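Local coordinates for maltose ABC transporter, periplasmic maltose-binding protein (Thermotoga maritima, PDB 2GHB), which probably binds maltose or related sugars in the periplasm and hands them to an ATP-driven membrane transporter for uptake, at residues A[84-89]-A[303-308]; A[90-95]-A[103-108]; A[2-7]-A[31-36]; A[37-42]-A[58-63]; A[147-152]-A[212-217]. All coordinates share one frame; numbering follows the deposited sequence. Where two conformers were deposited one is given.

Contact 1 (A[84-89]-A[303-308]); sequences LKNFYE and PSRKDV
Pro303 enters this contact through its backbone, the carbonyl O standing 3.6 Å from CE2 of the Tyr88 ring. Ser304 follows with a stronger tie: its O accepts the amide of Tyr88 (N to O 2.9 Å, 158° at the hydrogen), while its hydroxyl, beside the Phe87 ring, is taken by the carbonyl of Pro105. Arg305 then lies across from Phe87 as the bridged pair, their CA atoms 4.1 Å apart. Its CG sits squarely above the middle of the Phe87 ring, 3.6 Å from the centroid, a CH-pi contact. Beyond that the chain bends (chi3 68°), which swings the guanidinium past CE2 of Phe87 and over toward Asp307. There it grips the carboxylate side-on, NE to OD1 and NH2 to OD2, both on syn lone pairs; NH2 also pairs with Asp83. A leucine in place of Arg305 would probably leave Asp307 and Asp83 without this shared positive mate and the Asn86 side chain without the flat group beside it. Lys306 comes next and grips twice: its N reaches Asn86 O (2.8 Å), and its NZ reaches Lys85 O (2.7 Å). Between these two bonds, Lys306 CG rests over a face of the Tyr88 ring, 3.7 Å from the centroid and offset toward the rim. Asp307, already held by Arg305, presents OD2 to CB of Asn86 at 3.6 Å. The arrangement is a single beta bridge between two short non-helical segments, each leading into a helix, with Tyr88 and Arg305 at the N-cap positions.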
# COMPACT_ATOMS: atom_id res chain seq x y z
N LEU A 84 8.40 -12.92 -13.49
CA LEU A 84 8.09 -11.61 -12.94
C LEU A 84 6.97 -10.86 -13.68
O LEU A 84 6.34 -9.97 -13.11
CB LEU A 84 9.33 -10.72 -12.91
CG LEU A 84 10.34 -10.91 -11.78
CD1 LEU A 84 11.60 -10.06 -12.03
CD2 LEU A 84 9.75 -10.59 -10.42
N LYS A 85 6.73 -11.22 -14.95
CA LYS A 85 5.59 -10.69 -15.71
C LYS A 85 4.23 -10.94 -15.02
O LYS A 85 3.24 -10.29 -15.35
CB LYS A 85 5.55 -11.29 -17.13
CG LYS A 85 5.26 -12.78 -17.21
CD LYS A 85 5.08 -13.24 -18.65
CE LYS A 85 5.13 -14.75 -18.81
NZ LYS A 85 4.53 -15.52 -17.67
N ASN A 86 4.18 -11.88 -14.07
CA ASN A 86 2.92 -12.23 -13.41
C ASN A 86 2.66 -11.46 -12.09
O ASN A 86 1.67 -11.70 -11.39
CB ASN A 86 2.89 -13.74 -13.18
CG ASN A 86 2.82 -14.54 -14.51
OD1 ASN A 86 3.69 -15.37 -14.79
ND2 ASN A 86 1.79 -14.30 -15.28
N PHE A 87 3.54 -10.54 -11.76
CA PHE A 87 3.41 -9.74 -10.56
C PHE A 87 2.81 -8.40 -10.95
O PHE A 87 3.07 -7.92 -12.04
CB PHE A 87 4.76 -9.53 -9.92
CG PHE A 87 5.27 -10.72 -9.16
CD1 PHE A 87 5.19 -10.77 -7.79
CD2 PHE A 87 5.85 -11.79 -9.84
CE1 PHE A 87 5.69 -11.89 -7.09
CE2 PHE A 87 6.34 -12.89 -9.15
CZ PHE A 87 6.26 -12.93 -7.77
N TYR A 88 2.02 -7.80 -10.07
CA TYR A 88 1.55 -6.40 -10.26
C TYR A 88 2.73 -5.41 -10.33
O TYR A 88 3.66 -5.45 -9.49
CB TYR A 88 0.62 -5.97 -9.12
CG TYR A 88 -0.71 -6.69 -9.17
CD1 TYR A 88 -1.69 -6.30 -10.09
CD2 TYR A 88 -0.98 -7.74 -8.33
CE1 TYR A 88 -2.93 -6.98 -10.17
CE2 TYR A 88 -2.21 -8.42 -8.38
CZ TYR A 88 -3.17 -8.04 -9.31
OH TYR A 88 -4.34 -8.71 -9.34
N GLU A 89 2.65 -4.50 -11.30
CA GLU A 89 3.75 -3.56 -11.54
C GLU A 89 4.05 -2.79 -10.27
O GLU A 89 5.21 -2.61 -9.92
CB GLU A 89 3.43 -2.58 -12.67
CG GLU A 89 3.19 -3.24 -14.06
CD GLU A 89 3.04 -2.22 -15.21
OE1 GLU A 89 3.13 -0.97 -14.96
OE2 GLU A 89 2.85 -2.69 -16.37
N PRO A 303 -2.77 -10.24 -2.81
CA PRO A 303 -1.65 -10.89 -3.48
C PRO A 303 -0.84 -9.95 -4.35
O PRO A 303 -1.38 -8.97 -4.90
CB PRO A 303 -2.32 -11.96 -4.35
CG PRO A 303 -3.69 -11.46 -4.56
CD PRO A 303 -4.06 -10.68 -3.37
N SER A 304 0.45 -10.26 -4.47
CA SER A 304 1.37 -9.52 -5.34
C SER A 304 1.33 -10.03 -6.79
O SER A 304 1.88 -9.37 -7.68
CB SER A 304 2.78 -9.66 -4.79
OG SER A 304 3.15 -11.04 -4.75
N ARG A 305 0.68 -11.18 -7.03
CA ARG A 305 0.63 -11.82 -8.34
C ARG A 305 -0.78 -11.83 -8.93
O ARG A 305 -1.76 -12.13 -8.25
CB ARG A 305 1.12 -13.28 -8.28
CG ARG A 305 2.60 -13.45 -8.03
CD ARG A 305 2.99 -14.90 -8.05
NE ARG A 305 2.86 -15.46 -9.40
CZ ARG A 305 3.86 -15.97 -10.12
NH1 ARG A 305 5.08 -16.05 -9.63
NH2 ARG A 305 3.61 -16.45 -11.33
N LYS A 306 -0.85 -11.50 -10.22
CA LYS A 306 -2.10 -11.41 -10.96
C LYS A 306 -2.75 -12.78 -11.07
O LYS A 306 -3.97 -12.90 -10.95
CB LYS A 306 -1.84 -10.80 -12.33
CG LYS A 306 -1.36 -9.35 -12.30
CD LYS A 306 -0.88 -8.82 -13.65
CE LYS A 306 0.42 -9.46 -14.12
NZ LYS A 306 0.99 -8.76 -15.34
N ASP A 307 -1.94 -13.82 -11.25
CA ASP A 307 -2.48 -15.17 -11.40
C ASP A 307 -2.93 -15.79 -10.06
O ASP A 307 -3.73 -16.73 -10.05
CB ASP A 307 -1.51 -16.08 -12.17
CG ASP A 307 -0.08 -16.00 -11.66
OD1 ASP A 307 0.14 -15.36 -10.63
OD2 ASP A 307 0.83 -16.57 -12.28
N VAL A 308 -2.45 -15.25 -8.94
CA VAL A 308 -2.94 -15.67 -7.63
C VAL A 308 -4.28 -15.00 -7.31
O VAL A 308 -5.16 -15.62 -6.69
CB VAL A 308 -1.91 -15.39 -6.49
CG1 VAL A 308 -2.53 -15.69 -5.12
CG2 VAL A 308 -0.63 -16.24 -6.69

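Contact 2 (A[90-95]-A[103-108]); sequences TALNAF and GIPYAM
Ala91 and Pro105 form the tight centre of this contact, where a short helix lies against a strand without a single hydrogen bond between them. The segment axes approach to 7.8 Å at 125°, a closeness that the small Ala91 side chain permits: its CB meets Pro105 CG at 3.6 Å. Leu92 CD2 meets Pro105 CD at 3.8 Å, and Phe95, sliding past the proline in the opposite direction, brings CD2 to 4.1 Å from Pro105 CB. Two helix residues, Ala91 and Leu92, and Phe95 just past the helix end all meet this one pyrrolidine ring. Phe95 also lays CD1 against CA of Gly103 (3.8 Å), just where a side chain on that residue would have to go. Toward Thr90 the fit slackens. The Met108 thioether, bent at its last torsion (chi3 -65°), puts SD 4.1 Å from both Ala91 CB and Thr90 OG1, and the partly exposed Thr90 crosses it at about a right angle. Helix 316-327 closes this end, Met108 touching Thr322 and Ala325, while Val263 of strand 260-268 adds cover to Pro105. Further along strand 100-116, Tyr106 and Ala107 both face Gln264, so the strand packed against the helix carries a classic beta bulge.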
# COMPACT_ATOMS: atom_id res chain seq x y z
N THR A 90 3.02 -2.37 -9.56
CA THR A 90 3.26 -1.51 -8.38
C THR A 90 3.88 -2.25 -7.19
O THR A 90 4.51 -1.63 -6.35
CB THR A 90 2.00 -0.71 -7.94
OG1 THR A 90 1.15 -1.51 -7.14
CG2 THR A 90 1.23 -0.23 -9.14
N ALA A 91 3.71 -3.56 -7.13
CA ALA A 91 4.37 -4.40 -6.13
C ALA A 91 5.88 -4.50 -6.40
O ALA A 91 6.68 -4.45 -5.49
CB ALA A 91 3.75 -5.80 -6.15
N LEU A 92 6.24 -4.68 -7.67
CA LEU A 92 7.64 -4.74 -8.10
C LEU A 92 8.26 -3.37 -7.98
O LEU A 92 9.38 -3.25 -7.49
CB LEU A 92 7.77 -5.25 -9.54
CG LEU A 92 7.29 -6.68 -9.80
CD1 LEU A 92 7.50 -7.04 -11.26
CD2 LEU A 92 7.96 -7.70 -8.90
N ASN A 93 7.53 -2.33 -8.39
CA ASN A 93 8.05 -0.95 -8.28
C ASN A 93 8.31 -0.61 -6.84
O ASN A 93 9.31 0.01 -6.49
CB ASN A 93 7.08 0.07 -8.90
CG ASN A 93 7.06 0.05 -10.42
OD1 ASN A 93 7.89 -0.58 -11.08
ND2 ASN A 93 6.07 0.76 -11.00
N ALA A 94 7.42 -1.04 -5.96
CA ALA A 94 7.58 -0.77 -4.54
C ALA A 94 8.85 -1.40 -3.95
O ALA A 94 9.40 -0.88 -2.98
CB ALA A 94 6.39 -1.28 -3.79
N PHE A 95 9.27 -2.53 -4.51
CA PHE A 95 10.53 -3.18 -4.11
C PHE A 95 11.73 -2.82 -5.00
O PHE A 95 12.71 -3.54 -5.00
CB PHE A 95 10.35 -4.72 -3.94
CG PHE A 95 10.03 -5.09 -2.54
CD1 PHE A 95 11.05 -5.29 -1.61
CD2 PHE A 95 8.72 -5.10 -2.10
CE1 PHE A 95 10.76 -5.55 -0.29
CE2 PHE A 95 8.42 -5.35 -0.77
CZ PHE A 95 9.45 -5.56 0.14
N GLY A 103 13.67 -6.99 -4.24
CA GLY A 103 12.92 -8.00 -3.49
C GLY A 103 11.78 -8.60 -4.29
O GLY A 103 11.47 -8.14 -5.39
N ILE A 104 11.18 -9.66 -3.74
CA ILE A 104 10.03 -10.34 -4.35
C ILE A 104 8.87 -10.09 -3.43
O ILE A 104 8.84 -10.59 -2.32
CB ILE A 104 10.27 -11.84 -4.50
CG1 ILE A 104 11.45 -12.10 -5.46
CG2 ILE A 104 8.98 -12.54 -4.96
CD1 ILE A 104 11.23 -11.62 -6.90
N PRO A 105 7.89 -9.31 -3.88
CA PRO A 105 6.76 -8.98 -3.01
C PRO A 105 5.78 -10.16 -2.87
O PRO A 105 5.59 -10.90 -3.81
CB PRO A 105 6.10 -7.82 -3.76
CG PRO A 105 6.34 -8.11 -5.15
CD PRO A 105 7.70 -8.76 -5.23
N TYR A 106 5.17 -10.32 -1.72
CA TYR A 106 4.13 -11.33 -1.53
C TYR A 106 2.74 -10.78 -1.13
O TYR A 106 1.74 -11.54 -1.15
CB TYR A 106 4.54 -12.34 -0.50
CG TYR A 106 4.78 -11.79 0.88
CD1 TYR A 106 3.75 -11.72 1.80
CD2 TYR A 106 6.04 -11.39 1.27
CE1 TYR A 106 3.96 -11.25 3.08
CE2 TYR A 106 6.27 -10.89 2.58
CZ TYR A 106 5.24 -10.84 3.46
OH TYR A 106 5.42 -10.35 4.74
N ALA A 107 2.66 -9.50 -0.75
CA ALA A 107 1.43 -8.90 -0.26
C ALA A 107 1.43 -7.41 -0.47
O ALA A 107 2.47 -6.76 -0.30
CB ALA A 107 1.25 -9.19 1.23
N MET A 108 0.25 -6.87 -0.79
CA MET A 108 -0.00 -5.44 -0.96
C MET A 108 -1.12 -5.01 0.01
O MET A 108 -1.88 -5.84 0.54
CB MET A 108 -0.47 -5.13 -2.38
CG MET A 108 0.52 -5.37 -3.48
SD MET A 108 -0.04 -4.81 -5.08
CE MET A 108 -1.45 -5.85 -5.43

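Contact 3 (A[2-7]-A[31-36]); sequences QPKLTI and EVEVQY
Thr6 and Glu33 are brought together by their first torsions: OG1 of Thr6 stands beside its own backbone N (chi1 -61°), and the Glu33 chain, extended beyond CG, leans back from the fully anti position (chi1 149°) to run alongside the threonine. The hydroxyl donates to OE2 at 2.7 Å, meeting the carboxylate from well above its plane. The other oxygen, OE1, receives the extended Lys4 chain in a weak salt bridge, NZ to OE1 3.3 Å. One carboxylate thus has a separate partner for each oxygen, an arrangement likely to limit its rotation. Glu31, on the same face, sends its acid away to Lys25; its side chain meets that of Lys4 through CB, and its O also lies near Lys4 CA. The backbones that carry these groups are paired in parallel. Leu5 and Ile7 point both N and O at the neighbouring strand: their amides donate to Glu31 O and Glu33 O, and their carbonyls accept from Glu33 N and Gln35 N, with Glu33 N to Leu5 O at 2.7 Å. Such pairing, with helix 14-28 linking the two strands, makes a beta-alpha-beta crossover, the recurring unit of the periplasmic binding protein fold. The strand segments lie 18° from exactly parallel. On the opposite face of the sheet the chemistry changes to hydrocarbon. Ile7 crosses Val32 obliquely, its CD1 reaching CG1 at 3.7 Å, and Leu5 adds a looser contact on Val32. Phe24 and Leu17 of helix 14-28 pack on this face, and Phe281 of helix 275-286 touches both Leu5 and Ile7.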
# COMPACT_ATOMS: atom_id res chain seq x y z
N GLN A 2 28.33 -28.34 5.90
CA GLN A 2 26.82 -28.25 5.81
C GLN A 2 26.37 -26.84 5.37
O GLN A 2 26.12 -25.98 6.20
CB GLN A 2 26.17 -28.63 7.15
CG GLN A 2 25.55 -30.05 7.24
CD GLN A 2 26.39 -31.17 6.63
OE1 GLN A 2 27.63 -31.15 6.67
NE2 GLN A 2 25.71 -32.18 6.07
N PRO A 3 26.23 -26.62 4.05
CA PRO A 3 25.84 -25.28 3.63
C PRO A 3 24.36 -25.02 3.94
O PRO A 3 23.52 -25.86 3.62
CB PRO A 3 26.08 -25.32 2.12
CG PRO A 3 25.87 -26.72 1.75
CD PRO A 3 26.36 -27.54 2.91
N LYS A 4 24.04 -23.88 4.56
CA LYS A 4 22.64 -23.57 4.90
C LYS A 4 22.17 -22.12 4.60
O LYS A 4 22.97 -21.20 4.44
CB LYS A 4 22.35 -23.93 6.36
CG LYS A 4 22.31 -22.78 7.33
CD LYS A 4 21.98 -23.26 8.73
CE LYS A 4 22.49 -22.27 9.78
NZ LYS A 4 22.81 -22.95 11.09
N LEU A 5 20.85 -21.96 4.51
CA LEU A 5 20.22 -20.64 4.41
C LEU A 5 19.33 -20.45 5.60
O LEU A 5 18.61 -21.37 6.01
CB LEU A 5 19.38 -20.50 3.15
CG LEU A 5 20.05 -20.62 1.79
CD1 LEU A 5 18.96 -20.61 0.73
CD2 LEU A 5 21.04 -19.49 1.57
N THR A 6 19.41 -19.26 6.18
CA THR A 6 18.57 -18.87 7.26
C THR A 6 17.59 -17.82 6.71
O THR A 6 17.98 -16.95 5.94
CB THR A 6 19.40 -18.29 8.42
OG1 THR A 6 20.29 -19.30 8.92
CG2 THR A 6 18.48 -17.82 9.55
N ILE A 7 16.32 -17.93 7.11
CA ILE A 7 15.27 -17.03 6.69
C ILE A 7 14.57 -16.54 7.94
O ILE A 7 14.20 -17.33 8.79
CB ILE A 7 14.20 -17.74 5.82
CG1 ILE A 7 14.85 -18.50 4.67
CG2 ILE A 7 13.17 -16.73 5.27
CD1 ILE A 7 13.85 -19.13 3.71
N GLU A 31 20.46 -26.97 3.38
CA GLU A 31 19.50 -26.94 4.51
C GLU A 31 18.91 -25.53 4.68
O GLU A 31 19.63 -24.54 4.60
CB GLU A 31 20.24 -27.35 5.79
CG GLU A 31 19.52 -27.09 7.14
CD GLU A 31 18.53 -28.15 7.54
OE1 GLU A 31 18.57 -29.27 6.98
OE2 GLU A 31 17.70 -27.84 8.44
N VAL A 32 17.60 -25.44 4.88
CA VAL A 32 16.95 -24.14 5.07
C VAL A 32 16.38 -24.05 6.47
O VAL A 32 15.45 -24.75 6.82
CB VAL A 32 15.88 -23.87 4.00
CG1 VAL A 32 15.18 -22.55 4.25
CG2 VAL A 32 16.52 -23.92 2.61
N GLU A 33 16.99 -23.19 7.28
CA GLU A 33 16.57 -22.96 8.65
C GLU A 33 15.61 -21.76 8.63
O GLU A 33 15.92 -20.75 8.01
CB GLU A 33 17.83 -22.75 9.49
CG GLU A 33 17.73 -21.85 10.68
CD GLU A 33 19.10 -21.65 11.33
OE1 GLU A 33 19.61 -22.64 11.86
OE2 GLU A 33 19.67 -20.52 11.29
N VAL A 34 14.45 -21.88 9.27
CA VAL A 34 13.36 -20.91 9.13
C VAL A 34 12.90 -20.45 10.49
O VAL A 34 12.58 -21.27 11.30
CB VAL A 34 12.13 -21.50 8.37
CG1 VAL A 34 11.01 -20.49 8.32
CG2 VAL A 34 12.52 -21.91 6.97
N GLN A 35 12.90 -19.14 10.71
CA GLN A 35 12.68 -18.55 12.04
C GLN A 35 11.67 -17.38 11.99
O GLN A 35 11.84 -16.44 11.22
CB GLN A 35 14.05 -18.05 12.55
CG GLN A 35 14.10 -17.59 13.96
CD GLN A 35 15.46 -17.01 14.36
OE1 GLN A 35 16.52 -17.35 13.79
NE2 GLN A 35 15.43 -16.11 15.34
N TYR A 36 10.62 -17.44 12.80
CA TYR A 36 9.71 -16.30 12.95
C TYR A 36 10.40 -15.18 13.71
O TYR A 36 10.95 -15.40 14.79
CB TYR A 36 8.42 -16.71 13.66
CG TYR A 36 7.65 -15.58 14.30
CD1 TYR A 36 7.34 -14.43 13.59
CD2 TYR A 36 7.23 -15.65 15.62
CE1 TYR A 36 6.65 -13.39 14.17
CE2 TYR A 36 6.53 -14.61 16.21
CZ TYR A 36 6.25 -13.49 15.49
OH TYR A 36 5.54 -12.42 16.05

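Contact 4 (A[37-42]-A[58-63]); sequences VNFQDI and IIVGAH
Phe39 and Gly61 mark the nearest approach of the two backbones, CA to CA 6.4 Å, with no hydrogen bond crossing between the start of the helix and the strand. Side chains do the joining. The outer part of the Phe39 ring leans on bare backbone: CZ comes 3.5 Å from Gly61 C, and CE2 comes 3.5 Å from Ala62 N. The same CE2 is 4.0 Å from Ala62 CB. An intermediate first torsion (chi1 -115°) carries the ring out from the helix and over the strand, where fully extended Gly61 presents no side chain. Val60 flanks the ring too, at about a right angle, but its side chain has two conformers and the detail of that approach is doubtful. An alanine instead of Phe39 would probably open a gap above Gly61 and Ala62. One helical turn on, Ile42 brings CG2 to 3.4 Å from Val60 O and 4.1 Å from Ile59 CB, sliding past Ile59 in the opposite direction. Asn38 holds the N-cap position just before these residues, its OD1 accepting a weak bond from Asp41 N. Strand 58-62 runs between strands 4-9 and 260-268 of the central sheet, with Trp8 and Met267 touching Ile59. Tyr106 of strand 100-116 touches both Phe39 and Val60, and Gln264 of strand 260-268 also meets Phe39, so the start of helix 39-49 meets two further strands besides 58-62.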
# COMPACT_ATOMS: atom_id res chain seq x y z
N VAL A 37 10.43 -14.00 13.10
CA VAL A 37 10.88 -12.77 13.74
C VAL A 37 9.81 -11.72 13.44
O VAL A 37 9.40 -11.58 12.29
CB VAL A 37 12.27 -12.32 13.21
CG1 VAL A 37 12.77 -11.05 13.95
CG2 VAL A 37 13.30 -13.45 13.37
N ASN A 38 9.29 -11.11 14.50
CA ASN A 38 8.51 -9.86 14.49
C ASN A 38 9.01 -8.80 13.47
O ASN A 38 10.19 -8.52 13.41
CB ASN A 38 8.57 -9.32 15.93
CG ASN A 38 8.05 -7.90 16.08
OD1 ASN A 38 8.20 -7.06 15.19
ND2 ASN A 38 7.46 -7.62 17.24
N PHE A 39 8.11 -8.22 12.67
CA PHE A 39 8.49 -7.17 11.70
C PHE A 39 9.44 -6.11 12.27
O PHE A 39 10.46 -5.78 11.64
CB PHE A 39 7.26 -6.48 11.10
CG PHE A 39 7.08 -6.71 9.61
CD1 PHE A 39 6.95 -8.00 9.09
CD2 PHE A 39 7.02 -5.63 8.73
CE1 PHE A 39 6.77 -8.21 7.72
CE2 PHE A 39 6.82 -5.83 7.35
CZ PHE A 39 6.70 -7.13 6.85
N GLN A 40 9.12 -5.58 13.46
CA GLN A 40 9.94 -4.53 14.11
C GLN A 40 11.34 -5.03 14.43
O GLN A 40 12.34 -4.34 14.18
CB GLN A 40 9.31 -4.03 15.41
CG GLN A 40 7.82 -3.69 15.36
CD GLN A 40 7.33 -3.10 16.69
OE1 GLN A 40 7.40 -1.88 16.89
NE2 GLN A 40 6.84 -3.96 17.59
N ASP A 41 11.43 -6.23 14.99
CA ASP A 41 12.72 -6.79 15.32
C ASP A 41 13.55 -7.11 14.08
O ASP A 41 14.77 -7.26 14.18
CB ASP A 41 12.60 -8.07 16.16
CG ASP A 41 11.77 -7.87 17.44
OD1 ASP A 41 11.23 -6.75 17.66
OD2 ASP A 41 11.66 -8.86 18.22
N ILE A 42 12.91 -7.22 12.90
CA ILE A 42 13.65 -7.62 11.71
C ILE A 42 14.46 -6.45 11.17
O ILE A 42 15.64 -6.64 10.85
CB ILE A 42 12.74 -8.21 10.57
CG1 ILE A 42 12.23 -9.60 10.95
CG2 ILE A 42 13.52 -8.29 9.27
CD1 ILE A 42 11.34 -10.27 9.90
N ILE A 58 17.90 -14.53 3.89
CA ILE A 58 16.66 -13.97 3.32
C ILE A 58 15.85 -13.44 4.48
O ILE A 58 15.80 -14.05 5.53
CB ILE A 58 15.86 -15.05 2.56
CG1 ILE A 58 16.70 -15.55 1.39
CG2 ILE A 58 14.49 -14.47 2.08
CD1 ILE A 58 16.11 -16.80 0.69
N ILE A 59 15.29 -12.24 4.31
CA ILE A 59 14.36 -11.66 5.30
C ILE A 59 13.07 -11.22 4.62
O ILE A 59 13.05 -10.98 3.43
CB ILE A 59 14.96 -10.41 6.02
CG1 ILE A 59 15.24 -9.27 5.01
CG2 ILE A 59 16.27 -10.81 6.79
CD1 ILE A 59 15.64 -7.93 5.65
N VAL A 60 12.02 -11.13 5.42
CA VAL A 60 10.78 -10.50 5.01
C VAL A 60 10.80 -9.06 5.57
O VAL A 60 11.50 -8.77 6.55
CB VAL A 60 9.56 -11.33 5.53
CG1 VAL A 60 8.33 -10.49 5.69
CG2 VAL A 60 9.28 -12.48 4.61
N GLY A 61 10.04 -8.16 4.96
CA GLY A 61 10.01 -6.79 5.45
C GLY A 61 9.14 -5.89 4.60
O GLY A 61 8.56 -6.33 3.60
N ALA A 62 9.07 -4.62 4.99
CA ALA A 62 8.25 -3.63 4.29
C ALA A 62 9.05 -3.03 3.15
O ALA A 62 10.26 -2.80 3.28
CB ALA A 62 7.77 -2.55 5.27
N HIS A 63 8.38 -2.78 2.03
CA HIS A 63 9.02 -2.14 0.91
C HIS A 63 9.63 -0.77 1.28
O HIS A 63 10.54 -0.28 0.60
CB HIS A 63 8.04 -1.97 -0.26
CG HIS A 63 7.26 -0.69 -0.18
ND1 HIS A 63 6.18 -0.54 0.65
CD2 HIS A 63 7.46 0.52 -0.76
CE1 HIS A 63 5.70 0.69 0.53
NE2 HIS A 63 6.46 1.36 -0.32

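Contact 5 (A[147-152]-A[212-217]); sequences GFITSA and QIMDSM
The flat group here is the peptide joining Ile149 to Thr150, and Met214 lies over one face of it. Met214 CG stands above that plane, 3.7 Å from Ile149 O, and SD runs on to 3.6 Å from Thr150 CA. The first torsion (chi1 172°) sends CG away from the backbone N, and a second near 180° (chi2 -176°) carries SD on toward Thr150. Ile149 answers from the loop with both branches. Its CG2 presses on Met214 CA at 3.6 Å and on Met214 CB at 3.7 Å, while CD1 reaches past toward the next helical turn and meets Met217 SD at 3.6 Å, crossing that side chain at about a right angle. One isoleucine thus touches two residues a helical turn apart, without any hydrogen bond across the contact. Tyr157 of helix 155-164 touches both Met214 and Thr150. Ile149 also shares backbone hydrogen bonding with Met225, at the start of strand 225-228. What results is buried apolar packing of helix 211-219 against an extended chain, a layered alpha/beta arrangement as in periplasmic solute-binding proteins.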
# COMPACT_ATOMS: atom_id res chain seq x y z
N GLY A 147 -23.51 9.99 4.57
CA GLY A 147 -23.43 9.47 3.22
C GLY A 147 -22.01 9.08 2.79
O GLY A 147 -21.82 8.07 2.09
N PHE A 148 -21.01 9.87 3.17
CA PHE A 148 -19.62 9.58 2.84
C PHE A 148 -18.70 10.14 3.90
O PHE A 148 -18.84 11.29 4.26
CB PHE A 148 -19.26 10.15 1.45
CG PHE A 148 -17.81 9.93 1.05
CD1 PHE A 148 -17.34 8.66 0.76
CD2 PHE A 148 -16.93 11.01 0.96
CE1 PHE A 148 -16.02 8.46 0.39
CE2 PHE A 148 -15.61 10.82 0.60
CZ PHE A 148 -15.15 9.54 0.30
N ILE A 149 -17.79 9.32 4.41
CA ILE A 149 -16.74 9.80 5.31
C ILE A 149 -15.37 9.23 4.88
O ILE A 149 -15.25 8.06 4.50
CB ILE A 149 -16.99 9.39 6.77
CG1 ILE A 149 -18.45 9.60 7.18
CG2 ILE A 149 -16.08 10.16 7.71
CD1 ILE A 149 -18.74 9.04 8.55
N THR A 150 -14.36 10.10 4.92
CA THR A 150 -12.96 9.67 4.91
C THR A 150 -12.22 10.67 5.80
O THR A 150 -12.84 11.59 6.33
CB THR A 150 -12.36 9.53 3.46
OG1 THR A 150 -11.12 8.81 3.51
CG2 THR A 150 -12.14 10.89 2.78
N SER A 151 -10.92 10.48 5.99
CA SER A 151 -10.13 11.37 6.84
C SER A 151 -9.70 12.59 6.01
O SER A 151 -8.67 12.57 5.34
CB SER A 151 -8.91 10.64 7.41
OG SER A 151 -8.32 11.39 8.45
N ALA A 152 -10.54 13.63 6.07
CA ALA A 152 -10.49 14.77 5.15
C ALA A 152 -9.19 15.57 5.08
O ALA A 152 -8.84 16.09 4.01
CB ALA A 152 -11.64 15.71 5.45
N GLN A 212 -10.92 7.98 13.20
CA GLN A 212 -11.75 7.39 14.25
C GLN A 212 -13.20 7.56 13.90
O GLN A 212 -13.97 6.62 13.98
CB GLN A 212 -11.45 8.02 15.62
CG GLN A 212 -12.09 7.27 16.82
CD GLN A 212 -13.58 7.60 17.01
OE1 GLN A 212 -14.01 8.75 16.82
NE2 GLN A 212 -14.37 6.58 17.37
N ILE A 213 -13.56 8.77 13.47
CA ILE A 213 -14.94 9.07 13.10
C ILE A 213 -15.40 8.28 11.89
O ILE A 213 -16.49 7.73 11.89
CB ILE A 213 -15.11 10.59 12.87
CG1 ILE A 213 -14.90 11.34 14.19
CG2 ILE A 213 -16.49 10.90 12.28
CD1 ILE A 213 -14.53 12.80 14.03
N MET A 214 -14.56 8.20 10.85
CA MET A 214 -14.90 7.37 9.69
C MET A 214 -15.14 5.91 10.10
O MET A 214 -16.10 5.28 9.66
CB MET A 214 -13.75 7.42 8.68
CG MET A 214 -13.92 6.45 7.53
SD MET A 214 -12.54 6.39 6.39
CE MET A 214 -11.21 5.87 7.46
N ASP A 215 -14.24 5.39 10.93
CA ASP A 215 -14.17 3.97 11.22
C ASP A 215 -15.31 3.54 12.15
O ASP A 215 -15.98 2.56 11.89
CB ASP A 215 -12.82 3.64 11.84
CG ASP A 215 -12.59 2.16 12.02
OD1 ASP A 215 -11.98 1.78 13.04
OD2 ASP A 215 -13.02 1.36 11.14
N SER A 216 -15.52 4.31 13.21
CA SER A 216 -16.55 4.01 14.21
C SER A 216 -17.96 4.19 13.67
O SER A 216 -18.86 3.41 13.98
CB SER A 216 -16.36 4.89 15.43
OG SER A 216 -16.76 6.21 15.13
N MET A 217 -18.16 5.23 12.87
CA MET A 217 -19.48 5.48 12.31
C MET A 217 -19.90 4.39 11.33
O MET A 217 -21.08 4.05 11.26
CB MET A 217 -19.52 6.83 11.63
CG MET A 217 -19.51 7.98 12.61
SD MET A 217 -20.16 9.46 11.85
CE MET A 217 -21.94 9.08 11.86

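How the contacts relate
From the N terminus, contact 3 closes the first loop, pairing strands 4-9 and 31-36 round helix 14-28. Contact 4 follows in series, joining the start of helix 39-49 to strand 58-62; the two meet where Thr6 O faces Ile58 N, because strands 4-9 and 58-62 are sheet neighbours. Contact 1 then opens the longest loop, from 84-89 to 303-308. Nested within it are contact 2, a short return from helix 89-94 to strand 100-116, and, separately, contact 5, which joins the loop before helix 155-164 to helix 211-219. Contact 2 touches contact 1 through Pro105 and Ser304, and contact 4 through Phe95 and His63. Contact 5 lies across the chain's centre from contacts 1 and 3. No loops cross.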